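Local coordinates for spindle assembly abnormal protein 6 (Caenorhabditis elegans, PDB 3PYI) that serves as the central scaffold of centrioles, its globular N-terminal domain linking coiled-coil homodimers into the ring of the cartwheel that sets their 9-fold symmetry, at residues A16-P21 / I135-D140; K51-E56 / D90-V95. The protein carries 1 engineered substitution. All coordinates share one frame; numbering follows the deposited sequence. Where two conformers were deposited one is given.

Contact 1. Residues A16-P21 / I135-D140; sequences ASLLQP and INIILD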
ATOM      1  N   ALA A  16     -14.541 -13.360   2.676  1.00 27.60           N
ATOM      2  CA  ALA A  16     -13.509 -12.653   3.402  1.00 26.72           C
ATOM      3  C   ALA A  16     -12.610 -13.662   4.051  1.00 34.56           C
ATOM      4  O   ALA A  16     -12.985 -14.822   4.214  1.00 34.05           O
ATOM      5  CB  ALA A  16     -14.125 -11.773   4.462  1.00 26.58           C
ATOM      6  N   SER A  17     -11.419 -13.219   4.422  1.00 28.37           N
ATOM      7  CA  SER A  17     -10.590 -14.003   5.316  1.00 36.18           C
ATOM      8  C   SER A  17     -10.824 -13.438   6.695  1.00 31.02           C
ATOM      9  O   SER A  17     -10.768 -12.222   6.894  1.00 27.83           O
ATOM     10  CB  SER A  17      -9.107 -13.915   4.937  1.00 30.34           C
ATOM     11  OG  SER A  17      -8.838 -14.723   3.813  1.00 44.10           O
ATOM     12  N   LEU A  18     -11.133 -14.315   7.638  1.00 28.16           N
ATOM     13  CA  LEU A  18     -11.373 -13.900   9.006  1.00 30.54           C
ATOM     14  C   LEU A  18     -10.193 -14.341   9.845  1.00 39.93           C
ATOM     15  O   LEU A  18      -9.834 -15.516   9.844  1.00 44.77           O
ATOM     16  CB  LEU A  18     -12.650 -14.541   9.536  1.00 36.65           C
ATOM     17  CG  LEU A  18     -12.932 -14.329  11.021  1.00 37.97           C
ATOM     18  CD1 LEU A  18     -13.258 -12.868  11.291  1.00 33.07           C
ATOM     19  CD2 LEU A  18     -14.079 -15.228  11.471  1.00 42.28           C
ATOM     20  N   LEU A  19      -9.568 -13.402  10.544  1.00 28.07           N
ATOM     21  CA  LEU A  19      -8.453 -13.752  11.406  1.00 39.66           C
ATOM     22  C   LEU A  19      -8.849 -13.443  12.834  1.00 41.35           C
ATOM     23  O   LEU A  19      -9.461 -12.420  13.100  1.00 33.80           O
ATOM     24  CB  LEU A  19      -7.189 -12.975  11.034  1.00 36.46           C
ATOM     25  CG  LEU A  19      -6.904 -12.753   9.547  1.00 55.29           C
ATOM     26  CD1 LEU A  19      -5.558 -12.049   9.360  1.00 66.92           C
ATOM     27  CD2 LEU A  19      -6.944 -14.056   8.785  1.00 55.45           C
ATOM     28  N   GLN A  20      -8.525 -14.339  13.758  1.00 35.82           N
ATOM     29  CA  GLN A  20      -8.830 -14.096  15.161  1.00 45.57           C
ATOM     30  C   GLN A  20      -7.845 -14.822  16.054  1.00 45.48           C
ATOM     31  O   GLN A  20      -7.259 -15.819  15.654  1.00 45.82           O
ATOM     32  CB  GLN A  20     -10.266 -14.512  15.492  1.00 50.96           C
ATOM     33  CG  GLN A  20     -10.550 -15.983  15.270  1.00 58.95           C
ATOM     34  CD  GLN A  20     -12.008 -16.346  15.484  1.00 68.81           C
ATOM     35  OE1 GLN A  20     -12.665 -16.873  14.586  1.00 83.70           O
ATOM     36  NE2 GLN A  20     -12.520 -16.070  16.679  1.00 54.22           N
ATOM     37  N   PRO A  21      -7.643 -14.305  17.268  1.00 49.34           N
ATOM     38  CA  PRO A  21      -6.749 -14.989  18.203  1.00 47.99           C
ATOM     39  C   PRO A  21      -7.275 -16.382  18.564  1.00 55.40           C
ATOM     40  O   PRO A  21      -8.487 -16.618  18.598  1.00 43.54           O
ATOM     41  CB  PRO A  21      -6.765 -14.074  19.433  1.00 52.17           C
ATOM     42  CG  PRO A  21      -7.163 -12.715  18.891  1.00 60.83           C
ATOM     43  CD  PRO A  21      -8.138 -13.022  17.799  1.00 49.08           C
ATOM     44  N   ILE A 135     -10.718  -9.179   0.971  1.00 37.28           N
ATOM     45  CA  ILE A 135     -11.194  -8.598   2.209  1.00 26.74           C
ATOM     46  C   ILE A 135     -10.681  -9.395   3.393  1.00 28.33           C
ATOM     47  O   ILE A 135     -10.782 -10.620   3.439  1.00 27.74           O
ATOM     48  CB  ILE A 135     -12.723  -8.580   2.243  1.00 34.24           C
ATOM     49  CG1 ILE A 135     -13.256  -7.735   1.084  1.00 44.74           C
ATOM     50  CG2 ILE A 135     -13.232  -8.046   3.582  1.00 28.88           C
ATOM     51  CD1 ILE A 135     -14.739  -7.848   0.899  1.00 48.80           C
ATOM     52  N   ASN A 136     -10.111  -8.675   4.338  1.00 26.54           N
ATOM     53  CA  ASN A 136      -9.671  -9.286   5.578  0.61 28.19           C
ATOM     54  C   ASN A 136     -10.431  -8.691   6.738  1.00 34.89           C
ATOM     55  O   ASN A 136     -10.647  -7.485   6.822  1.00 31.27           O
ATOM     56  CB  ASN A 136      -8.167  -9.116   5.808  0.61 28.96           C
ATOM     57  CG  ASN A 136      -7.346 -10.209   5.157  0.61 27.68           C
ATOM     58  OD1 ASN A 136      -7.861 -11.028   4.398  0.61 27.55           O
ATOM     59  ND2 ASN A 136      -6.052 -10.213   5.442  0.61 32.30           N
ATOM     60  N   ILE A 137     -10.873  -9.561   7.629  1.00 28.85           N
ATOM     61  CA  ILE A 137     -11.525  -9.111   8.844  1.00 29.18           C
ATOM     62  C   ILE A 137     -10.754  -9.642  10.028  1.00 32.30           C
ATOM     63  O   ILE A 137     -10.572 -10.844  10.174  1.00 36.13           O
ATOM     64  CB  ILE A 137     -12.982  -9.541   8.918  1.00 32.24           C
ATOM     65  CG1 ILE A 137     -13.786  -8.791   7.848  1.00 37.70           C
ATOM     66  CG2 ILE A 137     -13.548  -9.213  10.298  1.00 44.08           C
ATOM     67  CD1 ILE A 137     -15.205  -9.281   7.703  1.00 55.31           C
ATOM     68  N   ILE A 138     -10.280  -8.744  10.874  1.00 32.90           N
ATOM     69  CA  ILE A 138      -9.474  -9.173  12.010  1.00 34.88           C
ATOM     70  C   ILE A 138     -10.196  -8.897  13.318  1.00 40.64           C
ATOM     71  O   ILE A 138     -10.482  -7.743  13.643  1.00 32.56           O
ATOM     72  CB  ILE A 138      -8.113  -8.459  12.019  1.00 39.59           C
ATOM     73  CG1 ILE A 138      -7.482  -8.524  10.621  1.00 43.24           C
ATOM     74  CG2 ILE A 138      -7.208  -9.083  13.075  1.00 32.58           C
ATOM     75  CD1 ILE A 138      -6.238  -7.671  10.457  1.00 58.71           C
ATOM     76  N   LEU A 139     -10.496  -9.958  14.067  1.00 34.18           N
ATOM     77  CA  LEU A 139     -11.208  -9.809  15.331  1.00 32.37           C
ATOM     78  C   LEU A 139     -10.295  -9.559  16.517  1.00 41.23           C
ATOM     79  O   LEU A 139      -9.178 -10.084  16.597  1.00 41.89           O
ATOM     80  CB  LEU A 139     -12.046 -11.041  15.656  1.00 33.19           C
ATOM     81  CG  LEU A 139     -13.316 -11.253  14.847  1.00 54.16           C
ATOM     82  CD1 LEU A 139     -13.936 -12.605  15.208  1.00 41.28           C
ATOM     83  CD2 LEU A 139     -14.283 -10.117  15.101  1.00 52.36           C
ATOM     84  N   ASP A 140     -10.811  -8.750  17.435  1.00 36.34           N
ATOM     85  CA  ASP A 140     -10.299  -8.628  18.790  1.00 43.92           C
ATOM     86  C   ASP A 140     -10.409 -10.005  19.432  1.00 51.51           C
ATOM     87  O   ASP A 140     -11.262 -10.801  19.035  1.00 44.88           O
ATOM     88  CB  ASP A 140     -11.211  -7.668  19.565  1.00 45.50           C
ATOM     89  CG  ASP A 140     -10.449  -6.753  20.483  1.00 68.27           C
ATOM     90  OD1 ASP A 140      -9.276  -7.058  20.784  1.00 96.06           O
ATOM     91  OD2 ASP A 140     -11.020  -5.725  20.901  1.00 76.40           O
TER
HETATM   92  O   HOH W   1      -8.993 -12.805   1.845  1.00 49.37           O

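Contact 2. Residues K51-E56 / D90-V95; sequences KELKFE and DAFPKV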
ATOM      1  N   LYS A  51     -24.018  14.412   6.828  1.00 27.10           N
ATOM      2  CA  LYS A  51     -23.992  13.133   6.152  1.00 30.81           C
ATOM      3  C   LYS A  51     -23.033  12.154   6.847  1.00 37.16           C
ATOM      4  O   LYS A  51     -21.913  12.515   7.217  1.00 29.50           O
ATOM      5  CB  LYS A  51     -23.570  13.320   4.698  1.00 28.45           C
ATOM      6  CG  LYS A  51     -23.464  12.027   3.897  1.00 28.15           C
ATOM      7  CD  LYS A  51     -22.894  12.329   2.519  1.00 39.05           C
ATOM      8  CE  LYS A  51     -22.898  11.108   1.636  1.00 37.88           C
ATOM      9  NZ  LYS A  51     -22.415  11.432   0.267  1.00 49.91           N
ATOM     10  N   GLU A  52     -23.491  10.916   7.019  1.00 28.90           N
ATOM     11  CA  GLU A  52     -22.677   9.854   7.606  1.00 31.64           C
ATOM     12  C   GLU A  52     -22.679   8.649   6.705  1.00 28.28           C
ATOM     13  O   GLU A  52     -23.688   8.316   6.085  1.00 36.27           O
ATOM     14  CB  GLU A  52     -23.230   9.412   8.964  1.00 38.19           C
ATOM     15  CG  GLU A  52     -22.828  10.298  10.118  1.00 41.95           C
ATOM     16  CD  GLU A  52     -23.519   9.908  11.410  1.00 47.04           C
ATOM     17  OE1 GLU A  52     -24.542   9.181  11.356  1.00 42.30           O
ATOM     18  OE2 GLU A  52     -23.046  10.338  12.481  1.00 52.75           O
ATOM     19  N   LEU A  53     -21.538   7.979   6.664  1.00 27.21           N
ATOM     20  CA  LEU A  53     -21.394   6.746   5.929  1.00 29.60           C
ATOM     21  C   LEU A  53     -21.315   5.610   6.955  1.00 32.89           C
ATOM     22  O   LEU A  53     -20.455   5.624   7.834  1.00 31.53           O
ATOM     23  CB  LEU A  53     -20.097   6.820   5.128  1.00 33.27           C
ATOM     24  CG  LEU A  53     -19.938   5.991   3.865  1.00 53.85           C
ATOM     25  CD1 LEU A  53     -21.139   6.203   2.963  1.00 64.66           C
ATOM     26  CD2 LEU A  53     -18.640   6.397   3.166  1.00 45.18           C
ATOM     27  N   LYS A  54     -22.210   4.636   6.859  1.00 27.80           N
ATOM     28  CA  LYS A  54     -22.220   3.540   7.831  1.00 27.39           C
ATOM     29  C   LYS A  54     -21.792   2.216   7.203  1.00 29.62           C
ATOM     30  O   LYS A  54     -22.335   1.794   6.175  1.00 27.78           O
ATOM     31  CB  LYS A  54     -23.597   3.386   8.495  1.00 25.61           C
ATOM     32  CG  LYS A  54     -23.606   2.402   9.675  1.00 37.07           C
ATOM     33  CD  LYS A  54     -24.954   2.371  10.384  1.00 48.82           C
ATOM     34  CE  LYS A  54     -24.867   1.684  11.746  1.00 43.43           C
ATOM     35  NZ  LYS A  54     -26.150   1.793  12.511  1.00 42.13           N
ATOM     36  N   PHE A  55     -20.807   1.572   7.822  1.00 22.96           N
ATOM     37  CA  PHE A  55     -20.394   0.222   7.422  1.00 23.83           C
ATOM     38  C   PHE A  55     -20.837  -0.789   8.480  1.00 30.53           C
ATOM     39  O   PHE A  55     -20.578  -0.588   9.672  1.00 31.74           O
ATOM     40  CB  PHE A  55     -18.875   0.141   7.277  1.00 28.93           C
ATOM     41  CG  PHE A  55     -18.336   0.935   6.142  1.00 32.49           C
ATOM     42  CD1 PHE A  55     -18.228   2.319   6.235  1.00 33.82           C
ATOM     43  CD2 PHE A  55     -17.913   0.304   4.987  1.00 30.35           C
ATOM     44  CE1 PHE A  55     -17.728   3.057   5.181  1.00 35.11           C
ATOM     45  CE2 PHE A  55     -17.406   1.035   3.931  1.00 30.76           C
ATOM     46  CZ  PHE A  55     -17.310   2.415   4.026  1.00 29.74           C
ATOM     47  N   GLU A  56     -21.504  -1.863   8.041  1.00 26.08           N
ATOM     48  CA  GLU A  56     -21.991  -2.913   8.938  1.00 31.49           C
ATOM     49  C   GLU A  56     -21.615  -4.288   8.390  1.00 31.57           C
ATOM     50  O   GLU A  56     -21.856  -4.586   7.214  1.00 30.99           O
ATOM     51  CB  GLU A  56     -23.525  -2.858   9.102  1.00 28.89           C
ATOM     52  CG  GLU A  56     -24.101  -1.518   9.521  1.00 45.32           C
ATOM     53  CD  GLU A  56     -25.631  -1.544   9.587  1.00 64.65           C
ATOM     54  OE1 GLU A  56     -26.179  -2.112  10.563  1.00 72.28           O
ATOM     55  OE2 GLU A  56     -26.283  -1.003   8.659  1.00 49.11           O
ATOM     56  N   ASP A  90     -17.358  12.136  -0.546  1.00 33.23           N
ATOM     57  CA  ASP A  90     -18.556  11.838  -1.318  0.52 35.60           C
ATOM     58  C   ASP A  90     -18.318  10.778  -2.390  1.00 35.83           C
ATOM     59  O   ASP A  90     -19.214  10.000  -2.688  1.00 42.82           O
ATOM     60  CB  ASP A  90     -19.159  13.103  -1.926  0.52 40.96           C
ATOM     61  CG  ASP A  90     -19.841  13.984  -0.890  0.52 43.01           C
ATOM     62  OD1 ASP A  90     -20.634  13.470  -0.076  0.52 32.04           O
ATOM     63  OD2 ASP A  90     -19.588  15.206  -0.896  0.52 57.53           O
ATOM     64  N   ALA A  91     -17.115  10.729  -2.951  1.00 33.20           N
ATOM     65  CA  ALA A  91     -16.809   9.729  -3.974  1.00 36.51           C
ATOM     66  C   ALA A  91     -16.427   8.351  -3.388  1.00 24.27           C
ATOM     67  O   ALA A  91     -16.609   7.324  -4.041  1.00 31.30           O
ATOM     68  CB  ALA A  91     -15.705  10.252  -4.912  1.00 31.10           C
ATOM     69  N   PHE A  92     -15.894   8.351  -2.169  1.00 28.40           N
ATOM     70  CA  PHE A  92     -15.331   7.149  -1.540  1.00 29.26           C
ATOM     71  C   PHE A  92     -16.222   5.906  -1.700  1.00 35.53           C
ATOM     72  O   PHE A  92     -15.798   4.920  -2.283  1.00 28.73           O
ATOM     73  CB  PHE A  92     -14.992   7.445  -0.065  1.00 26.24           C
ATOM     74  CG  PHE A  92     -14.444   6.257   0.726  1.00 34.25           C
ATOM     75  CD1 PHE A  92     -13.215   5.667   0.407  1.00 23.67           C
ATOM     76  CD2 PHE A  92     -15.129   5.794   1.842  1.00 23.21           C
ATOM     77  CE1 PHE A  92     -12.722   4.620   1.171  1.00 27.97           C
ATOM     78  CE2 PHE A  92     -14.641   4.741   2.599  1.00 33.86           C
ATOM     79  CZ  PHE A  92     -13.437   4.151   2.264  1.00 30.72           C
ATOM     80  N   PRO A  93     -17.473   5.966  -1.216  1.00 30.38           N
ATOM     81  CA  PRO A  93     -18.336   4.784  -1.289  1.00 30.31           C
ATOM     82  C   PRO A  93     -18.658   4.355  -2.718  1.00 29.10           C
ATOM     83  O   PRO A  93     -18.721   3.172  -3.014  1.00 27.36           O
ATOM     84  CB  PRO A  93     -19.614   5.235  -0.565  1.00 36.46           C
ATOM     85  CG  PRO A  93     -19.618   6.715  -0.693  1.00 33.02           C
ATOM     86  CD  PRO A  93     -18.170   7.131  -0.646  1.00 28.45           C
ATOM     87  N   LYS A  94     -18.858   5.317  -3.601  1.00 26.84           N
ATOM     88  CA  LYS A  94     -19.189   5.004  -4.981  1.00 36.54           C
ATOM     89  C   LYS A  94     -18.049   4.274  -5.691  1.00 25.84           C
ATOM     90  O   LYS A  94     -18.279   3.343  -6.453  1.00 30.62           O
ATOM     91  CB  LYS A  94     -19.533   6.290  -5.739  1.00 32.47           C
ATOM     92  CG  LYS A  94     -20.470   7.212  -4.955  1.00 50.11           C
ATOM     93  CD  LYS A  94     -20.941   8.412  -5.777  1.00 73.50           C
ATOM     94  CE  LYS A  94     -21.926   9.272  -4.985  1.00 83.04           C
ATOM     95  NZ  LYS A  94     -22.502  10.386  -5.797  1.00 90.44           N
ATOM     96  N   VAL A  95     -16.821   4.719  -5.453  1.00 28.32           N
ATOM     97  CA  VAL A  95     -15.663   4.124  -6.103  0.80 25.35           C
ATOM     98  C   VAL A  95     -15.418   2.704  -5.586  1.00 28.07           C
ATOM     99  O   VAL A  95     -15.213   1.784  -6.368  1.00 26.12           O
ATOM    100  CB  VAL A  95     -14.393   4.983  -5.916  0.80 31.11           C
ATOM    101  CG1 VAL A  95     -13.227   4.363  -6.666  0.80 24.29           C
ATOM    102  CG2 VAL A  95     -14.639   6.420  -6.403  0.80 30.00           C
TER
HETATM  103  O   HOH W   2     -21.606   9.585  -1.597  1.00 51.39           O

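Contact 1. Residues A16-P21 / I135-D140
Leu18 swings its CG opposite the backbone N (chi1 173°), and chi2 then turns CD1 across the strand gap to Ile137 and Leu139. Ile137 holds CG2 opposite its own backbone N while CG1 takes the place beside it (chi1 -68°), which offers CG2 to Leu18 CD1 at 3.8 Å. Leu18 CD1 also rests against Leu139 CG at 3.9 Å, so one methyl serves two neighbours on that face of the sheet. At the start of that row the Ala16 methyl lies against Ile135 CG2 and, more loosely, Ile137 CD1. Gln20 and Leu139 run side by side, their CB atoms 3.9 Å apart. On the other face, Leu19 CD1 and Ile138 CG1 meet at 4.2 Å.

Beneath the side chains the two strands pair in parallel, their short axes 4.6 Å apart and 20° from alignment. Ser17 N gives its proton to Ile135 O and Leu19 N to Ile137 O, while Ser17 O and Leu19 O accept from Ile137 N and Leu139 N; all four bonds are nearly straight, the last 2.8 Å long. Water 1 sits 2.8 Å from Ser17 OG and may also donate to Ile135 O, though other acceptors compete.

Outward, Leu18 bonds through its backbone to Tyr32 of strand 29-44, and Asn136 and Ile138 to Glu149 and Ser147 of strand 145-152; Phe65 packs on Leu18 and Leu139. The chemistry is therefore two-sided: Ala16, Leu18, Ile135, Ile137 and Leu139 make a buried apolar face, whereas Ser17, Leu19, Asn136 and Ile138 on the other are partly exposed and mix polar with aliphatic groups.

Contact 2. Residues K51-E56 / D90-V95
Lys51 reaches across to Asp90 with its chain fully extended (chi1 178°). In one of the two conformers of Asp90, Lys51 NZ donates to Asp90 OD1 over 2.7 Å in a salt bridge, arriving on the anti side of that oxygen and 17° out of the carboxylate plane. Water 2 joins the same ammonium to Asp90 O, accepting from Lys51 NZ and donating to the carbonyl, a second link between the strand and the loop leading into the helix. Replacing Lys51 with an alanine would probably leave the Asp90 carboxylate, in that conformer, without this charged mate and water 2 without its donor on the strand.

Deeper in, Leu53 divides its methyls: CD2 lies in the plane of the Phe92 ring at its edge, 3.8 Å from Phe92 CD2, and also meets Pro93 CD at 3.9 Å, while CD1 faces Pro93 CB and CG. The Phe55 and Phe92 side chains meet at a slant, CZ of Phe55 3.8 Å from CE2 of Phe92. Phe92 also meets Phe162 edge-to-face and touches Ile156 of the second subunit.

The polar link ties the approach to helix 92-100, and the apolar layer the helix itself, to strand 51-58 of the alpha-beta N-terminal domain of SAS-6, whose family belongs to the XRCC4 N-terminal clan.

From the N terminus, strand 7-23 supplies the first half of contact 1 and the chain turns back through strand 29-44 into strand 51-58, where contact 2 begins. After strand 66-71 and helix 73-83, the start of helix 92-100 closes contact 2, 34 residues on from its first segment. Only at strand 133-139, beyond an unmodelled part, does contact 1 close, 114 residues apart at the nearest ends; the shorter loop thus lies wholly within the longer, without crossing. Contact 1 joins the first strand to a late one within the sheet; contact 2 sets a helix against that sheet. Their centres, 22 Å apart, lie on opposite sides of the chain's centre.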